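Local coordinates for protein beta-N-acetylhexosaminidase (Arthrobacter aurescens, PDB 3RCN) that probably hydrolyses terminal non-reducing N-acetyl-D-hexosamine residues from N-acetyl-beta-D-hexosaminides, as a member of glycosyl hydrolase family 20, at residues A34-E37 with L38-P41; R42-L45 with T46-G50; G94-G97 with A98-A102; D134-F138 with G139-T143. All blocks are in the same frame, centred on the assembly; numbering follows the deposited sequence.

Overall arrangement
Contacts 1 to 3 form one cluster in the non-catalytic alpha/beta domain, and contact 4 carries the chain from there into the barrel. Contact 1 starts helix 39-53 and contact 2 continues it, their centres about 12 Å apart. The start of helix 95-109, contact 3, packs beside both: its centre is about 9 Å from that of contact 1, where Leu38 and Pro41 meet Ala95 and Ala98, and about 13 Å from that of contact 2, where Trp44 and Leu45 meet Ala102. Contact 3 also touches contact 4, Tyr100 OH lying 3.3 Å from Arg141 NH1 in a packing contact. All four lie away from Glu316, the predicted proton donor.

Contact 1: residues A34-E37 with L38-P41; sequences ADPE and LRGP
Between Ala34-Glu37 and Leu38-Pro41 the backbone leaves a strand and winds through a short 3-10 turn into a helix, a change marked by the hydrogen bond from Leu38 N to Asp35 O (2.7 Å) and by a weak, longer one from Arg39 N to Pro36 O (3.3 Å). Arg39 carries most of the side-chain contact. Its chain bends sharply at chi2 (-98°), passing CG close to Pro36 O and folding the guanidinium back across the turn toward the strand end. There Arg39 NE (3.3 Å) and NH2 (3.5 Å) both make weak hydrogen bonds to Ala34 O, which lies at the edge of the group, while Pro36 CA covers one face, 3.6 Å above its plane. The turn is the strand-to-helix connection of a beta-alpha-beta unit, joining strand 32-34 to helix 39-53 in the smaller alpha/beta domain of this family 20 enzyme. On the inner side Ala34 CB meets Leu38 CB at 4.1 Å, and both side chains also rest on Leu69 of strand 67-71; Leu38 reaches Ala98 of helix 95-109 as well. The carboxylate of Asp35 is taken up by the same neighbouring strand, OD2 accepting from Leu71 N. A water bridges the start of the helix, donating to Glu37 O and accepting from Gly40 N (2.9 Å).

Contact 2: residues R42-L45 with T46-G50; sequences RRWL and TRALG. With SO4 (sulfate ion), chain H; GOL (glycerol), chain N; SO4 (sulfate ion), chain I.
Arg42-Leu45 and Thr46-Gly50 are successive turns of one alpha-helix, tied by four i to i+4 bonds that run from Thr46 N to Arg42 O through to Leu49 N to Leu45 O (2.8 Å). This is the middle of helix 39-53, the crossover helix of the beta-alpha-beta unit formed with strands 32-34 and 67-71. On the buried side Trp44 has CG anti to its backbone N (chi1 176°), which brings the indole down the helix until Ala48 CB sits over the six-membered ring, a CH-pi contact 4.1 Å from the centroid. Leu45 meets Leu49 one turn on, CD1 to CB, and rests on Ile67 of strand 67-71.

The outer side is basic and gathers anions. The guanidinium of Arg43 forms a salt bridge through NH1 with Asp56 of the second subunit and also holds a sulfate (chain I) by weak bonds, whereas its NE points almost straight at glycerol O2 (3.1 Å, 172°). That glycerol, like both sulfates probably from the crystallisation liquor, joins Arg43 to Arg47, whose NH1 donates to glycerol O3 at 2.6 Å and to O3 of the chain H sulfate at 3.3 Å.

Contact 3: residues G94-G97 with A98-A102; sequences GAAG and AFYGA
With CG anti to the carbonyl carbon (chi1 -64°), Tyr100 leans its ring back toward Ala96 so that one face lies over Ala96 O, CD2 being its nearest ring atom to that oxygen at 3.1 Å. Phe99, with CG anti to the backbone N (chi1 179°), stands its ring up beside that of Tyr100, whose CE1 lies at its edge, so that CB is the nearest side-chain atom of Phe99 to Ala96 O (3.3 Å). Tyr100 meets Ala96 in two further ways. The Ala96 carbonyl accepts the hydrogen bond from Tyr100 N (3.0 Å), and the Ala96 methyl group touches the ring rim, CB to Tyr100 CE2 at 4.3 Å.

The same i to i+4 pattern holds throughout. Gly94, at the N-cap, offers its carbonyl O to Ala98 N (3.0 Å), followed by Phe99 N to Ala95 O (2.8 Å) and Gly101 N to Gly97 O (3.0 Å).

The two rings serve different neighbours. Phe99 meets Trp44 of helix 39-53 edge-to-face, and Tyr100 makes an edge-to-face pair with Trp483 of the catalytic domain. Small residues line the remaining inner side, Ala98 against Pro41 and Ala102 against Trp44 and Leu45. Helices 39-53 and 95-109, packed together on the six-stranded mixed sheet, form the helical layer of the smaller alpha/beta domain of family 20 enzymes.

Contact 4: residues D134-F138 with G139-T143; sequences DKPRF and GYRGT
Arg141 reaches back over the turn to Phe138, its NH2 donating a hydrogen bond to Phe138 O at 2.9 Å. Two torsions make this possible: CG stands beside the backbone N (chi1 -47°), and after a straight chi2 the chain folds at chi3 (-65°), so that CG and CD pass along the same carbonyl oxygen, CD at 3.4 Å, before the guanidinium arrives. NH2 lies in the carbonyl plane of Phe138, and the oxygen is close to the guanidinium plane. Pro136 comes from a different direction, laying CB over one face of the guanidinium, 3.4 Å from NH2, so that the planar group is held at its edge by a polar atom and on a face by an apolar one.

The residues involved form the link between the two domains, leading out of strand 125-134 of the smaller alpha/beta domain and into strand 140-146 of the catalytic TIM barrel. Arg141 ties both sides together here: NH2 also forms a salt bridge with Glu78, and NE donates to Lys168 O. Asn170 steadies the start of the strand by pairing with Gly139 O and Arg141 N.

Phe138 turns its ring away from the strand, leaving CB to approach Gly139 and Arg141 CG (4.2 Å). The ring goes instead to its predecessor: Arg137, fully extended through its first three torsions, has Phe138 CZ over the centre of its guanidinium, 3.6 Å above the plane, and its own CD over the rim of the ring face. Tyr140 leaves the turn, and its OH is hydrogen-bonded to Gln453 OE1.

Contact 1: residues A34-E37 with L38-P41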
loop_
_atom_site.group_PDB
_atom_site.type_symbol
_atom_site.label_atom_id
_atom_site.label_comp_id
_atom_site.label_asym_id
_atom_site.label_seq_id
_atom_site.Cartn_x
_atom_site.Cartn_y
_atom_site.Cartn_z
ATOM N N ALA A 34 5.378 -8.920 -29.622
ATOM C CA ALA A 34 6.602 -8.142 -29.422
ATOM C C ALA A 34 7.843 -8.768 -30.060
ATOM O O ALA A 34 7.965 -9.989 -30.136
ATOM C CB ALA A 34 6.834 -7.868 -27.935
ATOM N N ASP A 35 8.761 -7.922 -30.516
ATOM C CA ASP A 35 10.117 -8.365 -30.855
ATOM C C ASP A 35 10.876 -8.765 -29.568
ATOM O O ASP A 35 10.597 -8.239 -28.484
ATOM C CB ASP A 35 10.862 -7.267 -31.626
ATOM C CG ASP A 35 10.392 -7.134 -33.083
ATOM O OD1 ASP A 35 9.901 -8.129 -33.669
ATOM O OD2 ASP A 35 10.527 -6.028 -33.652
ATOM N N PRO A 36 11.836 -9.698 -29.685
ATOM C CA PRO A 36 12.499 -10.332 -28.531
ATOM C C PRO A 36 12.990 -9.339 -27.483
ATOM O O PRO A 36 12.871 -9.594 -26.281
ATOM C CB PRO A 36 13.704 -11.029 -29.164
ATOM C CG PRO A 36 13.276 -11.301 -30.557
ATOM C CD PRO A 36 12.398 -10.158 -30.967
ATOM N N GLU A 37 13.532 -8.218 -27.948
ATOM C CA GLU A 37 14.046 -7.171 -27.071
ATOM C C GLU A 37 12.970 -6.575 -26.165
ATOM O O GLU A 37 13.259 -6.111 -25.065
ATOM C CB GLU A 37 14.678 -6.056 -27.911
ATOM C CG GLU A 37 15.894 -6.481 -28.720
ATOM C CD GLU A 37 15.532 -7.038 -30.088
ATOM O OE1 GLU A 37 14.337 -7.000 -30.460
ATOM O OE2 GLU A 37 16.453 -7.511 -30.794
ATOM N N LEU A 38 11.739 -6.552 -26.667
ATOM C CA LEU A 38 10.604 -5.941 -25.991
ATOM C C LEU A 38 9.701 -6.911 -25.195
ATOM O O LEU A 38 8.656 -6.508 -24.697
ATOM C CB LEU A 38 9.769 -5.162 -27.005
ATOM C CG LEU A 38 10.358 -3.911 -27.662
ATOM C CD1 LEU A 38 11.830 -3.663 -27.302
ATOM C CD2 LEU A 38 10.151 -3.956 -29.173
ATOM N N ARG A 39 10.059 -8.193 -25.125
ATOM C CA ARG A 39 9.233 -9.147 -24.388
ATOM C C ARG A 39 9.060 -8.700 -22.944
ATOM O O ARG A 39 8.029 -8.965 -22.325
ATOM C CB ARG A 39 9.826 -10.549 -24.429
ATOM C CG ARG A 39 10.143 -11.049 -25.827
ATOM C CD ARG A 39 9.043 -11.939 -26.349
ATOM N NE ARG A 39 9.059 -12.078 -27.809
ATOM C CZ ARG A 39 9.887 -12.869 -28.487
ATOM N NH1 ARG A 39 10.799 -13.592 -27.844
ATOM N NH2 ARG A 39 9.810 -12.927 -29.811
ATOM N N GLY A 40 10.063 -8.012 -22.409
ATOM C CA GLY A 40 9.979 -7.492 -21.057
ATOM C C GLY A 40 8.802 -6.548 -20.892
ATOM O O GLY A 40 7.917 -6.782 -20.057
ATOM N N PRO A 41 8.759 -5.484 -21.704
ATOM C CA PRO A 41 7.616 -4.568 -21.660
ATOM C C PRO A 41 6.281 -5.238 -22.020
ATOM O O PRO A 41 5.241 -4.809 -21.503
ATOM C CB PRO A 41 7.985 -3.514 -22.693
ATOM C CG PRO A 41 9.481 -3.476 -22.634
ATOM C CD PRO A 41 9.894 -4.911 -22.444
HETATM O O HOH W 1 12.786 -7.073 -22.819
#

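Contact 2: residues R42-L45 with T46-G50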
loop_
_atom_site.group_PDB
_atom_site.type_symbol
_atom_site.label_atom_id
_atom_site.label_comp_id
_atom_site.label_asym_id
_atom_site.label_seq_id
_atom_site.Cartn_x
_atom_site.Cartn_y
_atom_site.Cartn_z
ATOM N N ARG A 42 6.295 -6.252 -22.885
ATOM C CA ARG A 42 5.061 -6.960 -23.213
ATOM C C ARG A 42 4.458 -7.576 -21.944
ATOM O O ARG A 42 3.247 -7.503 -21.717
ATOM C CB ARG A 42 5.291 -8.041 -24.266
ATOM C CG ARG A 42 4.032 -8.854 -24.595
ATOM C CD ARG A 42 4.347 -10.324 -24.754
ATOM N NE ARG A 42 4.358 -10.747 -26.151
ATOM C CZ ARG A 42 5.113 -11.734 -26.632
ATOM N NH1 ARG A 42 5.937 -12.400 -25.830
ATOM N NH2 ARG A 42 5.056 -12.051 -27.920
ATOM N N ARG A 43 5.313 -8.178 -21.120
ATOM C CA ARG A 43 4.875 -8.775 -19.862
ATOM C C ARG A 43 4.240 -7.743 -18.933
ATOM O O ARG A 43 3.178 -7.986 -18.359
ATOM C CB ARG A 43 6.034 -9.492 -19.162
ATOM C CG ARG A 43 6.509 -10.745 -19.888
ATOM C CD ARG A 43 7.579 -11.508 -19.107
ATOM N NE ARG A 43 8.843 -10.785 -19.083
ATOM C CZ ARG A 43 9.869 -11.064 -19.877
ATOM N NH1 ARG A 43 9.791 -12.063 -20.752
ATOM N NH2 ARG A 43 10.975 -10.355 -19.792
ATOM N N TRP A 44 4.877 -6.587 -18.792
ATOM C CA TRP A 44 4.347 -5.559 -17.912
ATOM C C TRP A 44 2.973 -5.069 -18.371
ATOM O O TRP A 44 2.061 -4.920 -17.560
ATOM C CB TRP A 44 5.296 -4.373 -17.779
ATOM C CG TRP A 44 4.684 -3.316 -16.960
ATOM C CD1 TRP A 44 4.700 -3.219 -15.601
ATOM C CD2 TRP A 44 3.900 -2.222 -17.433
ATOM N NE1 TRP A 44 3.994 -2.115 -15.199
ATOM C CE2 TRP A 44 3.485 -1.491 -16.307
ATOM C CE3 TRP A 44 3.513 -1.788 -18.700
ATOM C CZ2 TRP A 44 2.696 -0.350 -16.411
ATOM C CZ3 TRP A 44 2.732 -0.655 -18.800
ATOM C CH2 TRP A 44 2.331 0.050 -17.665
ATOM N N LEU A 45 2.833 -4.805 -19.664
ATOM C CA LEU A 45 1.564 -4.351 -20.229
ATOM C C LEU A 45 0.462 -5.394 -20.026
ATOM O O LEU A 45 -0.648 -5.084 -19.554
ATOM C CB LEU A 45 1.733 -4.067 -21.716
ATOM C CG LEU A 45 0.552 -3.388 -22.395
ATOM C CD1 LEU A 45 0.301 -2.032 -21.744
ATOM C CD2 LEU A 45 0.831 -3.244 -23.884
ATOM N N THR A 46 0.786 -6.635 -20.382
ATOM C CA THR A 46 -0.099 -7.761 -20.147
ATOM C C THR A 46 -0.608 -7.789 -18.709
ATOM O O THR A 46 -1.797 -7.921 -18.477
ATOM C CB THR A 46 0.591 -9.093 -20.454
ATOM O OG1 THR A 46 0.754 -9.230 -21.870
ATOM C CG2 THR A 46 -0.248 -10.255 -19.930
ATOM N N ARG A 47 0.292 -7.655 -17.746
ATOM C CA ARG A 47 -0.109 -7.640 -16.349
ATOM C C ARG A 47 -0.966 -6.428 -16.000
ATOM O O ARG A 47 -1.988 -6.563 -15.328
ATOM C CB ARG A 47 1.108 -7.705 -15.424
ATOM C CG ARG A 47 1.802 -9.046 -15.411
ATOM C CD ARG A 47 2.239 -9.418 -14.010
ATOM N NE ARG A 47 3.044 -8.375 -13.392
ATOM C CZ ARG A 47 4.333 -8.206 -13.655
ATOM N NH1 ARG A 47 4.927 -9.012 -14.525
ATOM N NH2 ARG A 47 5.024 -7.237 -13.066
ATOM N N ALA A 48 -0.567 -5.242 -16.448
ATOM C CA ALA A 48 -1.253 -4.025 -16.016
ATOM C C ALA A 48 -2.639 -3.903 -16.639
ATOM O O ALA A 48 -3.636 -3.679 -15.942
ATOM C CB ALA A 48 -0.434 -2.820 -16.346
ATOM N N LEU A 49 -2.679 -4.063 -17.956
ATOM C CA LEU A 49 -3.894 -3.891 -18.728
ATOM C C LEU A 49 -4.843 -5.077 -18.543
ATOM O O LEU A 49 -6.057 -4.907 -18.530
ATOM C CB LEU A 49 -3.539 -3.706 -20.200
ATOM C CG LEU A 49 -4.640 -3.282 -21.161
ATOM C CD1 LEU A 49 -5.211 -1.925 -20.762
ATOM C CD2 LEU A 49 -4.072 -3.241 -22.556
ATOM N N GLY A 50 -4.289 -6.276 -18.406
ATOM C CA GLY A 50 -5.091 -7.441 -18.090
ATOM C C GLY A 50 -5.835 -7.250 -16.776
ATOM O O GLY A 50 -7.029 -7.533 -16.672
HETATM S S SO4 H . 3.271 -12.033 -17.411
HETATM O O1 SO4 H . 1.948 -11.671 -16.920
HETATM O O2 SO4 H . 3.220 -12.130 -18.870
HETATM O O3 SO4 H . 4.227 -11.010 -16.997
HETATM O O4 SO4 H . 3.687 -13.306 -16.833
HETATM C C1 GOL N . 9.680 -5.947 -17.364
HETATM O O1 GOL N . 9.312 -4.864 -18.200
HETATM C C2 GOL N . 8.591 -7.020 -17.313
HETATM O O2 GOL N . 9.169 -8.312 -17.296
HETATM C C3 GOL N . 7.726 -6.815 -16.072
HETATM O O3 GOL N . 6.940 -7.959 -15.827
HETATM S S SO4 I . 12.509 -13.052 -22.864
HETATM O O1 SO4 I . 12.439 -14.112 -21.859
HETATM O O2 SO4 I . 11.255 -12.999 -23.614
HETATM O O3 SO4 I . 12.764 -11.769 -22.212
HETATM O O4 SO4 I . 13.600 -13.333 -23.790
#

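Contact 3: residues G94-G97 with A98-A102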
loop_
_atom_site.group_PDB
_atom_site.type_symbol
_atom_site.label_atom_id
_atom_site.label_comp_id
_atom_site.label_asym_id
_atom_site.label_seq_id
_atom_site.Cartn_x
_atom_site.Cartn_y
_atom_site.Cartn_z
ATOM N N GLY A 94 14.492 0.436 -27.677
ATOM C CA GLY A 94 14.778 -0.528 -26.635
ATOM C C GLY A 94 13.597 -0.794 -25.712
ATOM O O GLY A 94 12.514 -0.231 -25.875
ATOM N N ALA A 95 13.826 -1.665 -24.739
ATOM C CA ALA A 95 12.834 -2.019 -23.750
ATOM C C ALA A 95 12.239 -0.792 -23.063
ATOM O O ALA A 95 11.012 -0.625 -23.032
ATOM C CB ALA A 95 13.435 -2.952 -22.734
ATOM N N ALA A 96 13.097 0.060 -22.513
ATOM C CA ALA A 96 12.621 1.258 -21.837
ATOM C C ALA A 96 11.730 2.102 -22.746
ATOM O O ALA A 96 10.727 2.653 -22.297
ATOM C CB ALA A 96 13.780 2.082 -21.322
ATOM N N GLY A 97 12.091 2.202 -24.021
ATOM C CA GLY A 97 11.297 2.972 -24.960
ATOM C C GLY A 97 9.907 2.382 -25.115
ATOM O O GLY A 97 8.900 3.092 -25.058
ATOM N N ALA A 98 9.862 1.069 -25.316
ATOM C CA ALA A 98 8.608 0.346 -25.460
ATOM C C ALA A 98 7.770 0.505 -24.196
ATOM O O ALA A 98 6.552 0.615 -24.256
ATOM C CB ALA A 98 8.881 -1.129 -25.736
ATOM N N PHE A 99 8.439 0.522 -23.051
ATOM C CA PHE A 99 7.757 0.680 -21.786
ATOM C C PHE A 99 7.047 2.023 -21.763
ATOM O O PHE A 99 5.868 2.102 -21.431
ATOM C CB PHE A 99 8.754 0.569 -20.621
ATOM C CG PHE A 99 8.126 0.752 -19.273
ATOM C CD1 PHE A 99 7.424 -0.286 -18.673
ATOM C CD2 PHE A 99 8.221 1.964 -18.606
ATOM C CE1 PHE A 99 6.832 -0.122 -17.422
ATOM C CE2 PHE A 99 7.628 2.139 -17.352
ATOM C CZ PHE A 99 6.940 1.093 -16.759
ATOM N N TYR A 100 7.765 3.085 -22.123
ATOM C CA TYR A 100 7.185 4.423 -22.088
ATOM C C TYR A 100 6.039 4.556 -23.093
ATOM O O TYR A 100 5.055 5.246 -22.834
ATOM C CB TYR A 100 8.266 5.495 -22.271
ATOM C CG TYR A 100 9.259 5.488 -21.131
ATOM C CD1 TYR A 100 8.828 5.297 -19.818
ATOM C CD2 TYR A 100 10.624 5.620 -21.360
ATOM C CE1 TYR A 100 9.727 5.273 -18.748
ATOM C CE2 TYR A 100 11.545 5.583 -20.292
ATOM C CZ TYR A 100 11.079 5.405 -18.995
ATOM O OH TYR A 100 11.958 5.368 -17.948
ATOM N N GLY A 101 6.154 3.869 -24.224
ATOM C CA GLY A 101 5.078 3.852 -25.195
ATOM C C GLY A 101 3.825 3.260 -24.568
ATOM O O GLY A 101 2.746 3.818 -24.697
ATOM N N ALA A 102 3.995 2.125 -23.892
ATOM C CA ALA A 102 2.950 1.469 -23.127
ATOM C C ALA A 102 2.245 2.418 -22.169
ATOM O O ALA A 102 1.014 2.409 -22.080
ATOM C CB ALA A 102 3.519 0.277 -22.355
#

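Contact 4: residues D134-F138 with G139-T143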
loop_
_atom_site.group_PDB
_atom_site.type_symbol
_atom_site.label_atom_id
_atom_site.label_comp_id
_atom_site.label_asym_id
_atom_site.label_seq_id
_atom_site.Cartn_x
_atom_site.Cartn_y
_atom_site.Cartn_z
ATOM N N ASP A 134 8.106 10.381 -29.507
ATOM C CA ASP A 134 8.481 10.800 -28.167
ATOM C C ASP A 134 9.879 10.356 -27.736
ATOM O O ASP A 134 10.304 9.237 -28.031
ATOM C CB ASP A 134 7.452 10.254 -27.178
ATOM C CG ASP A 134 7.203 11.192 -26.020
ATOM O OD1 ASP A 134 7.897 12.227 -25.935
ATOM O OD2 ASP A 134 6.316 10.893 -25.197
ATOM N N LYS A 135 10.586 11.248 -27.042
ATOM C CA LYS A 135 11.858 10.942 -26.398
ATOM C C LYS A 135 12.006 11.773 -25.119
ATOM O O LYS A 135 11.322 12.780 -24.960
ATOM C CB LYS A 135 13.035 11.180 -27.352
ATOM C CG LYS A 135 13.599 12.598 -27.340
ATOM C CD LYS A 135 12.715 13.595 -28.076
ATOM C CE LYS A 135 13.445 14.182 -29.279
ATOM N NZ LYS A 135 14.816 14.683 -28.920
ATOM N N PRO A 136 12.856 11.329 -24.182
ATOM C CA PRO A 136 13.154 12.156 -23.005
ATOM C C PRO A 136 14.089 13.341 -23.300
ATOM O O PRO A 136 15.045 13.192 -24.057
ATOM C CB PRO A 136 13.840 11.171 -22.050
ATOM C CG PRO A 136 14.470 10.167 -22.936
ATOM C CD PRO A 136 13.558 10.035 -24.144
ATOM N N ARG A 137 13.816 14.489 -22.682
ATOM C CA ARG A 137 14.704 15.638 -22.736
ATOM C C ARG A 137 15.939 15.367 -21.899
ATOM O O ARG A 137 17.050 15.537 -22.376
ATOM C CB ARG A 137 14.009 16.893 -22.218
ATOM C CG ARG A 137 14.947 18.065 -22.006
ATOM C CD ARG A 137 14.210 19.254 -21.406
ATOM N NE ARG A 137 15.062 20.439 -21.357
ATOM C CZ ARG A 137 14.842 21.503 -20.587
ATOM N NH1 ARG A 137 13.787 21.547 -19.781
ATOM N NH2 ARG A 137 15.685 22.526 -20.619
ATOM N N PHE A 138 15.752 14.930 -20.656
ATOM C CA PHE A 138 16.895 14.557 -19.809
ATOM C C PHE A 138 16.986 13.048 -19.713
ATOM O O PHE A 138 15.969 12.351 -19.758
ATOM C CB PHE A 138 16.770 15.125 -18.399
ATOM C CG PHE A 138 16.718 16.617 -18.347
ATOM C CD1 PHE A 138 17.384 17.379 -19.285
ATOM C CD2 PHE A 138 16.003 17.261 -17.355
ATOM C CE1 PHE A 138 17.344 18.754 -19.236
ATOM C CE2 PHE A 138 15.955 18.640 -17.305
ATOM C CZ PHE A 138 16.632 19.387 -18.250
ATOM N N GLY A 139 18.200 12.535 -19.593
ATOM C CA GLY A 139 18.384 11.102 -19.483
ATOM C C GLY A 139 18.267 10.627 -18.049
ATOM O O GLY A 139 18.042 9.448 -17.801
ATOM N N TYR A 140 18.472 11.537 -17.101
ATOM C CA TYR A 140 18.351 11.200 -15.699
ATOM C C TYR A 140 17.201 12.027 -15.137
ATOM O O TYR A 140 17.336 13.246 -14.975
ATOM C CB TYR A 140 19.685 11.520 -15.013
ATOM C CG TYR A 140 19.742 11.314 -13.511
ATOM C CD1 TYR A 140 20.676 10.447 -12.945
ATOM C CD2 TYR A 140 18.894 12.012 -12.656
ATOM C CE1 TYR A 140 20.760 10.278 -11.563
ATOM C CE2 TYR A 140 18.965 11.840 -11.276
ATOM C CZ TYR A 140 19.899 10.966 -10.737
ATOM O OH TYR A 140 19.968 10.780 -9.371
ATOM N N ARG A 141 16.068 11.370 -14.866
ATOM C CA ARG A 141 14.902 12.059 -14.328
ATOM C C ARG A 141 14.553 11.399 -13.000
ATOM O O ARG A 141 13.952 10.321 -12.950
ATOM C CB ARG A 141 13.759 11.918 -15.333
ATOM C CG ARG A 141 14.200 12.235 -16.770
ATOM C CD ARG A 141 13.124 12.029 -17.835
ATOM N NE ARG A 141 12.717 10.632 -17.961
ATOM C CZ ARG A 141 13.452 9.665 -18.512
ATOM N NH1 ARG A 141 12.979 8.421 -18.582
ATOM N NH2 ARG A 141 14.658 9.929 -18.994
ATOM N N GLY A 142 14.891 12.099 -11.924
ATOM C CA GLY A 142 14.945 11.472 -10.627
ATOM C C GLY A 142 13.876 11.839 -9.638
ATOM O O GLY A 142 13.195 12.847 -9.784
ATOM N N THR A 143 13.801 11.047 -8.578
ATOM C CA THR A 143 13.100 11.419 -7.368
ATOM C C THR A 143 13.859 10.783 -6.226
ATOM O O THR A 143 14.270 9.616 -6.297
ATOM C CB THR A 143 11.646 10.882 -7.329
ATOM O OG1 THR A 143 10.880 11.470 -8.387
ATOM C CG2 THR A 143 11.003 11.223 -6.008
#